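Local coordinates for protein alpha-glucosidase (Bacteroides thetaiotaomicron, PDB 5XFM) that hydrolyses beta-L-arabinopyranosides and alpha-galactosides as a calcium-containing, bifunctional member of glycoside hydrolase family 97, at residues 311-322 / 346-356; 293-301 / 325-333. The protein carries 1 engineered substitution. All coordinates share one frame; numbering follows the deposited sequence.

Contact 1 (311-322 / 346-356); sequences YDDQVRYIDFAS and SLVEYARDKGV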
loop_
_atom_site.group_PDB
_atom_site.type_symbol
_atom_site.label_atom_id
_atom_site.label_comp_id
_atom_site.label_asym_id
_atom_site.label_seq_id
_atom_site.Cartn_x
_atom_site.Cartn_y
_atom_site.Cartn_z
ATOM N N TYR A 311 -22.322 8.576 22.483
ATOM C CA TYR A 311 -21.491 9.453 23.306
ATOM C C TYR A 311 -20.684 8.712 24.379
ATOM O O TYR A 311 -19.475 8.906 24.491
ATOM C CB TYR A 311 -22.363 10.531 23.965
ATOM C CG TYR A 311 -21.574 11.672 24.571
ATOM C CD1 TYR A 311 -21.050 11.579 25.855
ATOM C CD2 TYR A 311 -21.333 12.835 23.850
ATOM C CE1 TYR A 311 -20.323 12.617 26.409
ATOM C CE2 TYR A 311 -20.605 13.879 24.397
ATOM C CZ TYR A 311 -20.103 13.761 25.678
ATOM O OH TYR A 311 -19.377 14.790 26.228
ATOM N N ASP A 312 -21.343 7.852 25.146
ATOM C CA ASP A 312 -20.719 7.247 26.322
ATOM C C ASP A 312 -19.629 6.233 25.981
ATOM O O ASP A 312 -18.590 6.183 26.640
ATOM C CB ASP A 312 -21.788 6.570 27.193
ATOM C CG ASP A 312 -22.722 7.567 27.860
ATOM O OD1 ASP A 312 -22.378 8.769 27.931
ATOM O OD2 ASP A 312 -23.804 7.147 28.318
ATOM N N ASP A 313 -19.859 5.432 24.947
ATOM C CA ASP A 313 -18.852 4.477 24.498
ATOM C C ASP A 313 -17.639 5.195 23.930
ATOM O O ASP A 313 -16.501 4.758 24.109
ATOM C CB ASP A 313 -19.438 3.531 23.452
ATOM C CG ASP A 313 -20.389 2.513 24.057
ATOM O OD1 ASP A 313 -20.195 2.137 25.232
ATOM O OD2 ASP A 313 -21.337 2.097 23.360
ATOM N N GLN A 314 -17.880 6.316 23.261
ATOM C CA GLN A 314 -16.777 7.111 22.733
ATOM C C GLN A 314 -16.013 7.747 23.884
ATOM O O GLN A 314 -14.803 7.896 23.810
ATOM C CB GLN A 314 -17.289 8.174 21.765
ATOM C CG GLN A 314 -17.871 7.606 20.462
ATOM C CD GLN A 314 -17.017 6.511 19.850
ATOM O OE1 GLN A 314 -15.831 6.707 19.601
ATOM N NE2 GLN A 314 -17.628 5.361 19.574
ATOM N N VAL A 315 -16.716 8.098 24.958
ATOM C CA VAL A 315 -16.052 8.560 26.173
ATOM C C VAL A 315 -15.150 7.449 26.699
ATOM O O VAL A 315 -14.004 7.682 27.085
ATOM C CB VAL A 315 -17.053 8.980 27.271
ATOM C CG1 VAL A 315 -16.342 9.135 28.621
ATOM C CG2 VAL A 315 -17.757 10.272 26.891
ATOM N N ARG A 316 -15.681 6.235 26.703
ATOM C CA ARG A 316 -14.926 5.063 27.130
ATOM C C ARG A 316 -13.638 4.884 26.330
ATOM O O ARG A 316 -12.574 4.660 26.908
ATOM C CB ARG A 316 -15.802 3.810 27.010
ATOM C CG ARG A 316 -16.658 3.561 28.236
ATOM C CD ARG A 316 -17.572 2.364 28.064
ATOM N NE ARG A 316 -18.438 2.200 29.228
ATOM C CZ ARG A 316 -19.732 2.503 29.237
ATOM N NH1 ARG A 316 -20.310 2.979 28.140
ATOM N NH2 ARG A 316 -20.449 2.331 30.341
ATOM N N TYR A 317 -13.723 4.992 25.006
ATOM C CA TYR A 317 -12.541 4.781 24.169
ATOM C C TYR A 317 -11.569 5.958 24.198
ATOM O O TYR A 317 -10.365 5.786 23.994
ATOM C CB TYR A 317 -12.965 4.459 22.735
ATOM C CG TYR A 317 -13.046 2.970 22.508
ATOM C CD1 TYR A 317 -14.117 2.242 23.006
ATOM C CD2 TYR A 317 -12.058 2.291 21.805
ATOM C CE1 TYR A 317 -14.206 0.881 22.819
ATOM C CE2 TYR A 317 -12.140 0.921 21.613
ATOM C CZ TYR A 317 -13.222 0.224 22.122
ATOM O OH TYR A 317 -13.336 -1.134 21.945
ATOM N N ILE A 318 -12.092 7.152 24.443
ATOM C CA ILE A 318 -11.251 8.317 24.675
ATOM C C ILE A 318 -10.441 8.127 25.959
ATOM O O ILE A 318 -9.231 8.382 25.999
ATOM C CB ILE A 318 -12.106 9.600 24.756
ATOM C CG1 ILE A 318 -12.570 10.007 23.353
ATOM C CG2 ILE A 318 -11.334 10.729 25.405
ATOM C CD1 ILE A 318 -13.641 11.070 23.347
ATOM N N ASP A 319 -11.120 7.658 27.003
ATOM C CA ASP A 319 -10.480 7.331 28.275
ATOM C C ASP A 319 -9.424 6.251 28.096
ATOM O O ASP A 319 -8.351 6.317 28.690
ATOM C CB ASP A 319 -11.519 6.863 29.304
ATOM C CG ASP A 319 -12.343 8.004 29.873
ATOM O OD1 ASP A 319 -11.939 9.177 29.727
ATOM O OD2 ASP A 319 -13.404 7.721 30.470
ATOM N N PHE A 320 -9.754 5.250 27.287
ATOM C CA PHE A 320 -8.849 4.139 27.009
ATOM C C PHE A 320 -7.610 4.651 26.278
ATOM O O PHE A 320 -6.492 4.248 26.582
ATOM C CB PHE A 320 -9.567 3.052 26.195
ATOM C CG PHE A 320 -8.717 1.849 25.898
ATOM C CD1 PHE A 320 -7.968 1.248 26.894
ATOM C CD2 PHE A 320 -8.673 1.313 24.623
ATOM C CE1 PHE A 320 -7.184 0.136 26.622
ATOM C CE2 PHE A 320 -7.885 0.202 24.346
ATOM C CZ PHE A 320 -7.140 -0.383 25.349
ATOM N N ALA A 321 -7.809 5.545 25.315
ATOM C CA ALA A 321 -6.681 6.173 24.628
ATOM C C ALA A 321 -5.804 6.913 25.628
ATOM O O ALA A 321 -4.586 6.794 25.599
ATOM C CB ALA A 321 -7.168 7.119 23.542
ATOM N N SER A 322 -6.433 7.665 26.524
ATOM C CA SER A 322 -5.692 8.390 27.550
ATOM C C SER A 322 -4.864 7.447 28.426
ATOM O O SER A 322 -3.698 7.717 28.715
ATOM C CB SER A 322 -6.647 9.204 28.420
ATOM O OG SER A 322 -5.928 10.084 29.257
ATOM N N SER A 346 -18.287 18.841 22.528
ATOM C CA SER A 346 -18.038 18.527 23.927
ATOM C C SER A 346 -17.226 17.245 24.032
ATOM O O SER A 346 -16.421 17.084 24.948
ATOM C CB SER A 346 -19.354 18.412 24.703
ATOM O OG SER A 346 -20.108 17.288 24.286
ATOM N N LEU A 347 -17.418 16.344 23.074
ATOM C CA LEU A 347 -16.610 15.127 23.017
ATOM C C LEU A 347 -15.149 15.480 22.713
ATOM O O LEU A 347 -14.224 14.932 23.321
ATOM C CB LEU A 347 -17.174 14.158 21.973
ATOM C CG LEU A 347 -17.161 12.651 22.260
ATOM C CD1 LEU A 347 -17.501 12.325 23.714
ATOM C CD2 LEU A 347 -18.125 11.935 21.323
ATOM N N VAL A 348 -14.948 16.409 21.783
ATOM C CA VAL A 348 -13.608 16.884 21.428
ATOM C C VAL A 348 -12.946 17.566 22.622
ATOM O O VAL A 348 -11.768 17.339 22.905
ATOM C CB VAL A 348 -13.643 17.858 20.222
ATOM C CG1 VAL A 348 -12.304 18.549 20.038
ATOM C CG2 VAL A 348 -14.051 17.129 18.939
ATOM N N GLU A 349 -13.703 18.417 23.306
ATOM C CA GLU A 349 -13.212 19.099 24.502
ATOM C C GLU A 349 -12.787 18.088 25.574
ATOM O O GLU A 349 -11.715 18.203 26.182
ATOM C CB GLU A 349 -14.284 20.041 25.029
ATOM C CG GLU A 349 -14.387 21.310 24.213
ATOM C CD GLU A 349 -15.612 22.126 24.556
ATOM O OE1 GLU A 349 -16.623 21.532 24.996
ATOM O OE2 GLU A 349 -15.571 23.360 24.359
ATOM N N TYR A 350 -13.642 17.093 25.792
ATOM C CA TYR A 350 -13.375 16.045 26.765
ATOM C C TYR A 350 -12.089 15.299 26.404
ATOM O O TYR A 350 -11.230 15.080 27.259
ATOM C CB TYR A 350 -14.550 15.065 26.832
ATOM C CG TYR A 350 -14.350 13.937 27.822
ATOM C CD1 TYR A 350 -14.595 14.126 29.179
ATOM C CD2 TYR A 350 -13.892 12.694 27.405
ATOM C CE1 TYR A 350 -14.409 13.100 30.090
ATOM C CE2 TYR A 350 -13.695 11.666 28.307
ATOM C CZ TYR A 350 -13.958 11.872 29.649
ATOM O OH TYR A 350 -13.766 10.851 30.550
ATOM N N ALA A 351 -11.957 14.925 25.133
ATOM C CA ALA A 351 -10.755 14.251 24.644
ATOM C C ALA A 351 -9.498 15.095 24.837
ATOM O O ALA A 351 -8.443 14.579 25.227
ATOM C CB ALA A 351 -10.915 13.880 23.177
ATOM N N ARG A 352 -9.606 16.390 24.549
ATOM C CA ARG A 352 -8.467 17.296 24.689
ATOM C C ARG A 352 -8.027 17.418 26.148
ATOM O O ARG A 352 -6.836 17.483 26.441
ATOM C CB ARG A 352 -8.794 18.683 24.129
ATOM C CG ARG A 352 -7.680 19.699 24.356
ATOM C CD ARG A 352 -7.728 20.871 23.380
ATOM N NE ARG A 352 -7.733 20.416 21.993
ATOM C CZ ARG A 352 -8.748 20.579 21.152
ATOM N NH1 ARG A 352 -9.834 21.232 21.539
ATOM N NH2 ARG A 352 -8.661 20.127 19.909
ATOM N N ASP A 353 -8.990 17.440 27.065
ATOM C CA ASP A 353 -8.653 17.507 28.485
ATOM C C ASP A 353 -7.921 16.235 28.938
ATOM O O ASP A 353 -7.215 16.237 29.947
ATOM C CB ASP A 353 -9.905 17.737 29.334
ATOM C CG ASP A 353 -9.596 17.798 30.821
ATOM O OD1 ASP A 353 -8.767 18.646 31.218
ATOM O OD2 ASP A 353 -10.170 16.998 31.591
ATOM N N LYS A 354 -8.105 15.146 28.197
ATOM C CA LYS A 354 -7.442 13.883 28.514
ATOM C C LYS A 354 -6.180 13.672 27.668
ATOM O O LYS A 354 -5.563 12.605 27.713
ATOM C CB LYS A 354 -8.407 12.707 28.314
ATOM C CG LYS A 354 -9.713 12.801 29.099
ATOM C CD LYS A 354 -9.498 12.563 30.584
ATOM C CE LYS A 354 -10.808 12.627 31.344
ATOM N NZ LYS A 354 -11.429 13.979 31.243
ATOM N N GLY A 355 -5.795 14.690 26.902
ATOM C CA GLY A 355 -4.618 14.603 26.049
ATOM C C GLY A 355 -4.846 13.722 24.832
ATOM O O GLY A 355 -3.937 13.038 24.367
ATOM N N VAL A 356 -6.068 13.765 24.308
ATOM C CA VAL A 356 -6.485 12.929 23.188
ATOM C C VAL A 356 -7.130 13.801 22.111
ATOM O O VAL A 356 -7.889 14.719 22.421
ATOM C CB VAL A 356 -7.504 11.840 23.637
ATOM C CG1 VAL A 356 -8.112 11.126 22.432
ATOM C CG2 VAL A 356 -6.858 10.843 24.587
#

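Contact 2 (293-301 / 325-333); sequences RFGRGTWSW and GYEYALIDN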
loop_
_atom_site.group_PDB
_atom_site.type_symbol
_atom_site.label_atom_id
_atom_site.label_comp_id
_atom_site.label_asym_id
_atom_site.label_seq_id
_atom_site.Cartn_x
_atom_site.Cartn_y
_atom_site.Cartn_z
ATOM N N ARG A 293 1.147 15.393 13.283
ATOM C CA ARG A 293 1.610 14.491 14.321
ATOM C C ARG A 293 1.024 13.095 14.123
ATOM O O ARG A 293 -0.192 12.924 14.057
ATOM C CB ARG A 293 1.242 15.051 15.697
ATOM C CG ARG A 293 1.700 14.213 16.881
ATOM C CD ARG A 293 1.130 14.775 18.182
ATOM N NE ARG A 293 1.552 14.021 19.358
ATOM C CZ ARG A 293 1.161 14.298 20.598
ATOM N NH1 ARG A 293 0.344 15.319 20.824
ATOM N NH2 ARG A 293 1.594 13.565 21.614
ATOM N N PHE A 294 1.894 12.100 13.991
ATOM C CA PHE A 294 1.429 10.740 13.769
ATOM C C PHE A 294 1.397 9.966 15.082
ATOM O O PHE A 294 1.853 10.461 16.114
ATOM C CB PHE A 294 2.323 10.031 12.747
ATOM C CG PHE A 294 2.688 10.892 11.573
ATOM C CD1 PHE A 294 1.702 11.482 10.794
ATOM C CD2 PHE A 294 4.015 11.103 11.240
ATOM C CE1 PHE A 294 2.038 12.280 9.716
ATOM C CE2 PHE A 294 4.355 11.892 10.155
ATOM C CZ PHE A 294 3.363 12.480 9.393
ATOM N N GLY A 295 0.850 8.755 15.043
ATOM C CA GLY A 295 0.810 7.924 16.230
ATOM C C GLY A 295 -0.258 6.852 16.269
ATOM O O GLY A 295 -0.533 6.181 15.273
ATOM N N ARG A 296 -0.909 6.745 17.420
ATOM C CA ARG A 296 -1.742 5.597 17.746
ATOM C C ARG A 296 -3.147 6.045 18.088
ATOM O O ARG A 296 -3.345 7.097 18.702
ATOM C CB ARG A 296 -1.161 4.817 18.927
ATOM C CG ARG A 296 0.122 4.060 18.658
ATOM C CD ARG A 296 1.333 4.967 18.776
ATOM N NE ARG A 296 1.343 5.707 20.033
ATOM C CZ ARG A 296 1.864 5.254 21.169
ATOM N NH1 ARG A 296 2.418 4.049 21.218
ATOM N NH2 ARG A 296 1.827 6.008 22.259
ATOM N N GLY A 297 -4.127 5.256 17.668
ATOM C CA GLY A 297 -5.511 5.557 17.960
ATOM C C GLY A 297 -6.246 4.390 18.584
ATOM O O GLY A 297 -5.874 3.231 18.399
ATOM N N THR A 298 -7.266 4.703 19.373
ATOM C CA THR A 298 -8.221 3.693 19.799
ATOM C C THR A 298 -9.435 3.766 18.882
ATOM O O THR A 298 -9.739 4.816 18.312
ATOM C CB THR A 298 -8.637 3.864 21.267
ATOM O OG1 THR A 298 -9.144 5.186 21.469
ATOM C CG2 THR A 298 -7.442 3.639 22.179
ATOM N N TRP A 299 -10.146 2.657 18.762
ATOM C CA TRP A 299 -11.102 2.503 17.683
ATOM C C TRP A 299 -12.208 1.563 18.126
ATOM O O TRP A 299 -12.017 0.346 18.150
ATOM C CB TRP A 299 -10.383 1.968 16.437
ATOM C CG TRP A 299 -11.231 1.816 15.214
ATOM C CD1 TRP A 299 -12.354 2.526 14.893
ATOM C CD2 TRP A 299 -11.001 0.913 14.126
ATOM N NE1 TRP A 299 -12.845 2.109 13.676
ATOM C CE2 TRP A 299 -12.033 1.119 13.185
ATOM C CE3 TRP A 299 -10.027 -0.057 13.860
ATOM C CZ2 TRP A 299 -12.114 0.396 11.992
ATOM C CZ3 TRP A 299 -10.115 -0.783 12.680
ATOM C CH2 TRP A 299 -11.148 -0.548 11.758
ATOM N N SER A 300 -13.343 2.133 18.522
ATOM C CA SER A 300 -14.430 1.350 19.108
ATOM C C SER A 300 -15.130 0.433 18.101
ATOM O O SER A 300 -15.484 -0.700 18.430
ATOM C CB SER A 300 -15.451 2.285 19.786
ATOM O OG SER A 300 -16.327 2.906 18.858
ATOM N N TRP A 301 -15.318 0.908 16.875
ATOM C CA TRP A 301 -16.142 0.182 15.909
ATOM C C TRP A 301 -15.591 -1.190 15.505
ATOM O O TRP A 301 -16.357 -2.069 15.157
ATOM C CB TRP A 301 -16.357 1.023 14.645
ATOM C CG TRP A 301 -17.174 0.307 13.613
ATOM C CD1 TRP A 301 -18.534 0.319 13.481
ATOM C CD2 TRP A 301 -16.679 -0.555 12.582
ATOM N NE1 TRP A 301 -18.915 -0.476 12.424
ATOM C CE2 TRP A 301 -17.793 -1.025 11.859
ATOM C CE3 TRP A 301 -15.400 -0.976 12.203
ATOM C CZ2 TRP A 301 -17.666 -1.892 10.772
ATOM C CZ3 TRP A 301 -15.276 -1.834 11.126
ATOM C CH2 TRP A 301 -16.402 -2.281 10.423
ATOM N N GLY A 325 -2.038 6.193 26.635
ATOM C CA GLY A 325 -1.129 7.253 26.238
ATOM C C GLY A 325 -1.175 7.425 24.733
ATOM O O GLY A 325 -0.225 7.921 24.120
ATOM N N TYR A 326 -2.280 6.996 24.131
ATOM C CA TYR A 326 -2.437 7.091 22.684
ATOM C C TYR A 326 -2.835 8.502 22.275
ATOM O O TYR A 326 -3.552 9.196 23.005
ATOM C CB TYR A 326 -3.464 6.075 22.174
ATOM C CG TYR A 326 -2.894 4.686 21.978
ATOM C CD1 TYR A 326 -1.622 4.364 22.441
ATOM C CD2 TYR A 326 -3.614 3.705 21.306
ATOM C CE1 TYR A 326 -1.094 3.102 22.259
ATOM C CE2 TYR A 326 -3.092 2.439 21.118
ATOM C CZ TYR A 326 -1.832 2.145 21.596
ATOM O OH TYR A 326 -1.308 0.889 21.413
ATOM N N GLU A 327 -2.351 8.918 21.107
ATOM C CA GLU A 327 -2.577 10.268 20.601
ATOM C C GLU A 327 -3.988 10.503 20.087
ATOM O O GLU A 327 -4.490 11.624 20.145
ATOM C CB GLU A 327 -1.576 10.608 19.492
ATOM C CG GLU A 327 -0.137 10.744 19.956
ATOM C CD GLU A 327 0.500 9.422 20.329
ATOM O OE1 GLU A 327 0.264 8.424 19.615
ATOM O OE2 GLU A 327 1.240 9.381 21.336
ATOM N N TYR A 328 -4.612 9.466 19.544
ATOM C CA TYR A 328 -5.876 9.657 18.842
ATOM C C TYR A 328 -6.975 8.692 19.263
ATOM O O TYR A 328 -6.721 7.653 19.879
ATOM C CB TYR A 328 -5.649 9.566 17.328
ATOM C CG TYR A 328 -4.708 10.642 16.817
ATOM C CD1 TYR A 328 -5.068 11.986 16.861
ATOM C CD2 TYR A 328 -3.448 10.318 16.334
ATOM C CE1 TYR A 328 -4.209 12.970 16.416
ATOM C CE2 TYR A 328 -2.581 11.297 15.885
ATOM C CZ TYR A 328 -2.965 12.618 15.930
ATOM O OH TYR A 328 -2.103 13.592 15.490
ATOM N N ALA A 329 -8.205 9.097 18.968
ATOM C CA ALA A 329 -9.359 8.220 18.995
ATOM C C ALA A 329 -10.146 8.395 17.700
ATOM O O ALA A 329 -10.492 9.516 17.319
ATOM C CB ALA A 329 -10.244 8.511 20.206
ATOM N N LEU A 330 -10.418 7.286 17.023
ATOM C CA LEU A 330 -11.191 7.294 15.785
ATOM C C LEU A 330 -12.668 7.027 16.054
ATOM O O LEU A 330 -13.023 5.991 16.609
ATOM C CB LEU A 330 -10.648 6.249 14.807
ATOM C CG LEU A 330 -11.548 5.899 13.614
ATOM C CD1 LEU A 330 -11.838 7.119 12.731
ATOM C CD2 LEU A 330 -10.937 4.768 12.793
ATOM N N ILE A 331 -13.520 7.978 15.684
ATOM C CA ILE A 331 -14.964 7.795 15.788
ATOM C C ILE A 331 -15.512 7.435 14.408
ATOM O O ILE A 331 -15.358 8.203 13.458
ATOM C CB ILE A 331 -15.661 9.055 16.343
ATOM C CG1 ILE A 331 -15.087 9.411 17.722
ATOM C CG2 ILE A 331 -17.169 8.848 16.414
ATOM C CD1 ILE A 331 -15.761 10.609 18.391
ATOM N N ASP A 332 -16.152 6.270 14.300
ATOM C CA ASP A 332 -16.444 5.679 12.993
ATOM C C ASP A 332 -17.835 6.072 12.482
ATOM O O ASP A 332 -18.421 7.041 12.963
ATOM C CB ASP A 332 -16.303 4.159 13.069
ATOM C CG ASP A 332 -15.690 3.557 11.802
ATOM O OD1 ASP A 332 -16.376 3.436 10.762
ATOM O OD2 ASP A 332 -14.498 3.198 11.860
ATOM N N ASN A 333 -18.351 5.325 11.503
ATOM C CA ASN A 333 -19.617 5.659 10.838
ATOM C C ASN A 333 -20.826 5.817 11.775
ATOM O O ASN A 333 -20.813 5.305 12.888
ATOM C CB ASN A 333 -19.950 4.593 9.790
ATOM C CG ASN A 333 -20.025 3.189 10.379
ATOM O OD1 ASN A 333 -20.139 3.004 11.591
ATOM N ND2 ASN A 333 -19.978 2.193 9.512
HETATM O O HOH W 1 -15.129 4.141 16.718
HETATM O O HOH W 2 -13.536 5.164 19.329
#

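Contact 1 (311-322 / 346-356)
Ser346 meets Tyr311 where helices 311-322 and 346-353 begin their shared run, its OG accepting a hydrogen bond from Tyr311 OH at 3.2 Å, near the plane of the ring; the serine in turn reaches Arg343 O in the preceding turn of its own helix. Leu347 comes next and is the knob of the interface, set among Tyr311, Gln314, Val315 and Ile318. Its CD1 lies over one face of the Tyr311 ring, 3.6 Å from the centroid, a CH-pi contact, while CD2 rests on Gln314 CB. With CG of Tyr311 anti to the backbone N (chi1 -167°), the ring leans across to the leucine and its hydroxyl reaches the serine. Were the tyrosine replaced by an alanine, Leu347 CD1 would probably lose its aromatic cover, Ser346 OG this donor and Arg343 its cation-pi partner.

One turn on, Tyr350 brings its ring obliquely against Val315 CG1 and Ile318 CG2, and its hydroxyl donates to the syn lone pair of Asp319 OD1 at 2.6 Å, with carboxylate and ring planes 55° apart. Ala351 is small enough to let the helices draw close: Ile318 CG2 comes within 3.6 Å of Ala351 CA. Lys354 offers its backbone O to Ser322 OG, which lies on a lone pair in the carbonyl plane at 3.0 Å. Gly355, its positive phi suited to glycine, is the C-prime residue of a Schellman motif ending the helix, and Val356 then turns CG2 onto Ala321 CB.

The helices run nearly parallel, 20° apart, as successive outer helices of a TIM-type barrel do. Aliphatic groups fill the middle and hydroxyls bond along the more open margin, consistent with apolar packing setting the spacing and the three polar links favouring this register.

Contact 2 (293-301 / 325-333)
The Tyr326 ring presents one face to Arg296 CB, 3.4 Å from the centroid and almost on the ring normal, a CH-pi contact. Bends at chi2 (83°) and chi3 (51°) fold the arginine back and present NE to Glu327; the ring's rim, at CD1 and CE1, lies against one guanidinium face, the planes 47° apart and so not stacked. Glu327 OE1 takes that N-H on its syn lone pair, in the guanidinium plane at 3.0 Å, and also accepts from Arg296 N, so one carboxylate oxygen grips both backbone and side chain. Gly295 suits its place because a CB there would collide with Glu327 OE1. Tyr328 OH points at Arg293 O, near its ring plane, at a doubtfully short 2.5 Å.

Between the ends runs a parallel ladder: Tyr328 N to Arg296 O, Thr298 N to Tyr328 O, and Leu330 N to Thr298 O at 2.9 Å. Beyond it, Leu330 CD2 covers one face of the Trp299 five-membered ring, and the indole NE1 donates to the anti side of Asp332 OD2 at 2.7 Å. One water joins Leu330 O to Ser300 OG, which Gln314 NE2 also bonds; another joins it to Ser300 N.

Both strands belong to the parallel barrel sheet. Strand 526-528 continues it beside 295-299 and strand 357-363 beside 328-331; helix 311-324 packs on Thr298 and Ile331, while Tyr328 meets Phe359 edge-to-face.

Contacts 1 and 2 are two layers of one barrel wall, their centres about 10 Å apart. Strand 295-299, helix 311-324 and strand 328-331 form a beta-alpha-beta crossover, and helix 341-353 follows as the next outer helix. The layers are joined by probable hydrogen bonds, Tyr317 O to Thr298 OG1 at 2.9 Å and Ala321 O to Tyr326 N at 2.7 Å, the latter belonging to the Schellman turn at Gly325. Gln314 packs on Ile331, and Leu347 reaches that residue too. Contact 2 is the one nearer the metal: the Trp301 side chain is about 7 Å from the calcium held by Glu174, Glu452 and Glu458, whereas contact 1 forms the outer helical layer.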